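Local atomic coordinates of Esterase/lipase (Uncultured bacterium, PDB entry 3K6K), a protein that probably hydrolyses carboxylic ester bonds as a bacterial esterase of the hormone-sensitive lipase family, with an alpha/beta hydrolase fold. Residues V131-L142 / S166-M177. Residues are numbered along the deposited sequence; the frame is centred on the assembly and turned at random.
Sequences VDDCVAAYRALL and SMLKAKEDGLPM
Y138 reaches from segment 131-142 of helix 129-145 across to segment 166-177, which holds the last turns of helix 158-172 and the loop that follows. CG anti to the backbone N (chi1 -180°) carries the ring to M167 and the P176 carbonyl. CB and CG lie under the methyl CE of M167, which sits over one face toward the rim, 3.7 Å from CD1 of Y138. CD1 also has CB of A170 and CD1 of L175 at an oblique approach. CE1 passes SD of M167, whose sulfur stands 4.2 Å from the Y138 ring centroid and 19° off the ring normal, a Met-aromatic contact. At the tip, OH of Y138 gives a 3.0 Å hydrogen bond to O of P176; the acceptor lies at the ring edge, in the ring plane, while the hydroxyl stands above the carbonyl plane. On the opposite ring face, near the rim, lies CD1 of L142, from the same helix, which also meets CD2 of L175 at a tight 3.5 Å. CD1 of L175 lies over one face of the R139 guanidinium, while OD2 of D173 stands at its edge, beyond salt-bridge range. CB of C134 meets CB of S166 at 3.6 Å, and CG2 of V135 packs against CB of K169. A Schellman motif at G174 turns L175 and P176 back onto helix 129-145. Segments 131-142 and 166-172 cross at -63°; both helices rest on the central sheet, C134 and S166 touching F86, as in the alpha/beta hydrolase fold.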
loop_
_atom_site.group_PDB
_atom_site.type_symbol
_atom_site.label_atom_id
_atom_site.label_comp_id
_atom_site.label_asym_id
_atom_site.label_seq_id
_atom_site.Cartn_x
_atom_site.Cartn_y
_atom_site.Cartn_z
ATOM N N VAL A 131 18.270 -18.378 5.167
ATOM C CA VAL A 131 17.340 -18.295 6.256
ATOM C C VAL A 131 17.957 -18.611 7.616
ATOM O O VAL A 131 17.790 -17.805 8.572
ATOM C CB VAL A 131 16.136 -19.156 6.047
ATOM C CG1 VAL A 131 15.220 -18.990 7.197
ATOM C CG2 VAL A 131 15.437 -18.778 4.783
ATOM N N ASP A 132 18.688 -19.739 7.748
ATOM C CA ASP A 132 19.130 -20.080 9.118
ATOM C C ASP A 132 20.103 -19.044 9.642
ATOM O O ASP A 132 20.103 -18.734 10.830
ATOM C CB ASP A 132 19.756 -21.453 9.236
ATOM C CG ASP A 132 18.864 -22.554 8.731
ATOM O OD1 ASP A 132 19.460 -23.509 8.199
ATOM O OD2 ASP A 132 17.604 -22.470 8.862
ATOM N N ASP A 133 20.890 -18.484 8.723
ATOM C CA ASP A 133 21.829 -17.436 8.997
ATOM C C ASP A 133 21.109 -16.161 9.541
ATOM O O ASP A 133 21.493 -15.563 10.612
ATOM C CB ASP A 133 22.527 -17.131 7.660
ATOM C CG ASP A 133 23.727 -18.070 7.343
ATOM O OD1 ASP A 133 24.013 -19.017 8.127
ATOM O OD2 ASP A 133 24.413 -17.830 6.294
ATOM N N CYS A 134 20.046 -15.758 8.819
ATOM C CA CYS A 134 19.207 -14.582 9.217
ATOM C C CYS A 134 18.635 -14.752 10.624
ATOM O O CYS A 134 18.785 -13.866 11.488
ATOM C CB CYS A 134 18.115 -14.297 8.179
ATOM S SG CYS A 134 18.770 -13.692 6.591
ATOM N N VAL A 135 18.069 -15.928 10.879
ATOM C CA VAL A 135 17.547 -16.299 12.222
ATOM C C VAL A 135 18.620 -16.302 13.267
ATOM O O VAL A 135 18.469 -15.745 14.377
ATOM C CB VAL A 135 16.920 -17.708 12.221
ATOM C CG1 VAL A 135 16.270 -17.994 13.541
ATOM C CG2 VAL A 135 15.921 -17.822 11.106
ATOM N N ALA A 136 19.732 -16.921 12.935
ATOM C CA ALA A 136 20.832 -16.978 13.885
ATOM C C ALA A 136 21.264 -15.566 14.216
ATOM O O ALA A 136 21.463 -15.250 15.382
ATOM C CB ALA A 136 21.954 -17.787 13.343
ATOM N N ALA A 137 21.328 -14.687 13.204
ATOM C CA ALA A 137 21.774 -13.305 13.443
ATOM C C ALA A 137 20.792 -12.548 14.355
ATOM O O ALA A 137 21.185 -11.860 15.308
ATOM C CB ALA A 137 21.948 -12.591 12.113
ATOM N N TYR A 138 19.511 -12.710 14.071
ATOM C CA TYR A 138 18.451 -12.099 14.855
ATOM C C TYR A 138 18.535 -12.531 16.316
ATOM O O TYR A 138 18.569 -11.697 17.218
ATOM C CB TYR A 138 17.087 -12.467 14.260
ATOM C CG TYR A 138 15.943 -11.866 15.019
ATOM C CD1 TYR A 138 14.897 -12.664 15.475
ATOM C CD2 TYR A 138 15.907 -10.502 15.293
ATOM C CE1 TYR A 138 13.829 -12.118 16.125
ATOM C CE2 TYR A 138 14.863 -9.938 15.998
ATOM C CZ TYR A 138 13.827 -10.750 16.416
ATOM O OH TYR A 138 12.773 -10.201 17.079
ATOM N N ARG A 139 18.593 -13.835 16.535
ATOM C CA ARG A 139 18.739 -14.401 17.888
ATOM C C ARG A 139 19.899 -13.687 18.596
ATOM O O ARG A 139 19.745 -13.119 19.705
ATOM C CB ARG A 139 18.978 -15.907 17.784
ATOM C CG ARG A 139 18.830 -16.730 19.069
ATOM C CD ARG A 139 18.900 -18.254 18.702
ATOM N NE ARG A 139 17.897 -19.062 19.420
ATOM C CZ ARG A 139 16.939 -19.832 18.862
ATOM N NH1 ARG A 139 16.776 -19.955 17.531
ATOM N NH2 ARG A 139 16.122 -20.508 19.668
ATOM N N ALA A 140 21.029 -13.617 17.905
ATOM C CA ALA A 140 22.190 -12.966 18.468
ATOM C C ALA A 140 21.967 -11.502 18.674
ATOM O O ALA A 140 22.491 -10.911 19.619
ATOM C CB ALA A 140 23.401 -13.207 17.589
ATOM N N LEU A 141 21.195 -10.887 17.791
ATOM C CA LEU A 141 20.953 -9.456 17.916
ATOM C C LEU A 141 19.971 -9.127 19.091
ATOM O O LEU A 141 20.052 -8.064 19.727
ATOM C CB LEU A 141 20.509 -8.916 16.521
ATOM C CG LEU A 141 20.010 -7.501 16.232
ATOM C CD1 LEU A 141 21.025 -6.382 16.550
ATOM C CD2 LEU A 141 19.582 -7.480 14.750
ATOM N N LEU A 142 19.044 -10.043 19.361
ATOM C CA LEU A 142 18.142 -9.904 20.522
ATOM C C LEU A 142 18.915 -9.659 21.830
ATOM O O LEU A 142 18.596 -8.715 22.570
ATOM C CB LEU A 142 17.213 -11.111 20.638
ATOM C CG LEU A 142 16.053 -11.132 19.638
ATOM C CD1 LEU A 142 15.406 -12.488 19.542
ATOM C CD2 LEU A 142 15.028 -10.122 20.036
ATOM N N SER A 166 12.766 -15.139 7.423
ATOM C CA SER A 166 13.484 -15.195 8.722
ATOM C C SER A 166 12.606 -15.002 9.982
ATOM O O SER A 166 12.920 -15.550 11.056
ATOM C CB SER A 166 14.603 -14.144 8.779
ATOM O OG SER A 166 14.085 -12.804 8.882
ATOM N N MET A 167 11.530 -14.215 9.869
ATOM C CA MET A 167 10.704 -13.935 11.038
ATOM C C MET A 167 9.661 -15.039 11.217
ATOM O O MET A 167 9.295 -15.363 12.369
ATOM C CB MET A 167 10.065 -12.526 10.989
ATOM C CG MET A 167 11.098 -11.456 11.069
ATOM S SD MET A 167 12.016 -11.556 12.652
ATOM C CE MET A 167 13.629 -12.222 12.080
ATOM N N LEU A 168 9.178 -15.597 10.093
ATOM C CA LEU A 168 8.351 -16.775 10.153
ATOM C C LEU A 168 9.062 -17.893 10.943
ATOM O O LEU A 168 8.511 -18.405 11.904
ATOM C CB LEU A 168 7.931 -17.219 8.742
ATOM C CG LEU A 168 6.923 -16.276 8.072
ATOM C CD1 LEU A 168 6.713 -16.553 6.597
ATOM C CD2 LEU A 168 5.583 -16.319 8.799
ATOM N N LYS A 169 10.321 -18.182 10.597
ATOM C CA LYS A 169 11.172 -19.161 11.297
ATOM C C LYS A 169 11.447 -18.678 12.736
ATOM O O LYS A 169 11.397 -19.461 13.720
ATOM C CB LYS A 169 12.503 -19.326 10.554
ATOM C CG LYS A 169 13.056 -20.760 10.428
ATOM C CD LYS A 169 13.602 -21.357 11.702
ATOM C CE LYS A 169 13.996 -22.842 11.506
ATOM N NZ LYS A 169 12.749 -23.550 11.055
ATOM N N ALA A 170 11.772 -17.392 12.858
ATOM C CA ALA A 170 12.008 -16.846 14.176
ATOM C C ALA A 170 10.729 -17.102 15.009
ATOM O O ALA A 170 10.822 -17.482 16.169
ATOM C CB ALA A 170 12.337 -15.379 14.088
ATOM N N LYS A 171 9.552 -16.983 14.391
ATOM C CA LYS A 171 8.267 -17.162 15.090
ATOM C C LYS A 171 8.051 -18.635 15.457
ATOM O O LYS A 171 7.764 -18.897 16.629
ATOM C CB LYS A 171 7.084 -16.642 14.259
ATOM C CG LYS A 171 5.764 -16.297 15.049
ATOM C CD LYS A 171 4.624 -15.755 14.115
ATOM C CE LYS A 171 4.009 -16.905 13.298
ATOM N NZ LYS A 171 3.481 -16.582 11.885
ATOM N N GLU A 172 8.158 -19.548 14.462
ATOM C CA GLU A 172 8.152 -21.012 14.682
ATOM C C GLU A 172 8.981 -21.339 15.900
ATOM O O GLU A 172 8.500 -21.978 16.803
ATOM C CB GLU A 172 8.700 -21.812 13.485
ATOM C CG GLU A 172 7.608 -22.359 12.489
ATOM C CD GLU A 172 8.182 -22.893 11.124
ATOM O OE1 GLU A 172 7.846 -22.327 10.025
ATOM O OE2 GLU A 172 8.977 -23.886 11.150
ATOM N N ASP A 173 10.204 -20.830 15.931
ATOM C CA ASP A 173 11.167 -21.134 16.980
ATOM C C ASP A 173 10.904 -20.471 18.311
ATOM O O ASP A 173 11.634 -20.715 19.242
ATOM C CB ASP A 173 12.588 -20.801 16.507
ATOM C CG ASP A 173 13.036 -21.700 15.360
ATOM O OD1 ASP A 173 12.222 -22.557 14.970
ATOM O OD2 ASP A 173 14.178 -21.579 14.867
ATOM N N GLY A 174 9.912 -19.607 18.430
ATOM C CA GLY A 174 9.614 -19.064 19.741
ATOM C C GLY A 174 10.383 -17.810 20.107
ATOM O O GLY A 174 10.476 -17.451 21.290
ATOM N N LEU A 175 10.916 -17.115 19.102
ATOM C CA LEU A 175 11.628 -15.858 19.334
ATOM C C LEU A 175 10.632 -14.698 19.308
ATOM O O LEU A 175 9.687 -14.724 18.528
ATOM C CB LEU A 175 12.715 -15.693 18.262
ATOM C CG LEU A 175 14.035 -16.396 18.569
ATOM C CD1 LEU A 175 15.033 -16.256 17.408
ATOM C CD2 LEU A 175 14.586 -15.828 19.915
ATOM N N PRO A 176 10.837 -13.676 20.142
ATOM C CA PRO A 176 9.870 -12.573 20.045
ATOM C C PRO A 176 9.932 -11.928 18.652
ATOM O O PRO A 176 10.824 -12.277 17.868
ATOM C CB PRO A 176 10.316 -11.580 21.125
ATOM C CG PRO A 176 11.715 -11.968 21.492
ATOM C CD PRO A 176 11.927 -13.411 21.093
ATOM N N MET A 177 8.978 -11.037 18.348
ATOM C CA MET A 177 8.929 -10.332 17.070
ATOM C C MET A 177 9.466 -8.920 17.250
ATOM O O MET A 177 9.269 -8.322 18.290
ATOM C CB MET A 177 7.518 -10.301 16.486
ATOM C CG MET A 177 6.989 -11.639 15.942
ATOM S SD MET A 177 7.988 -12.376 14.624
ATOM C CE MET A 177 6.835 -13.429 13.848
#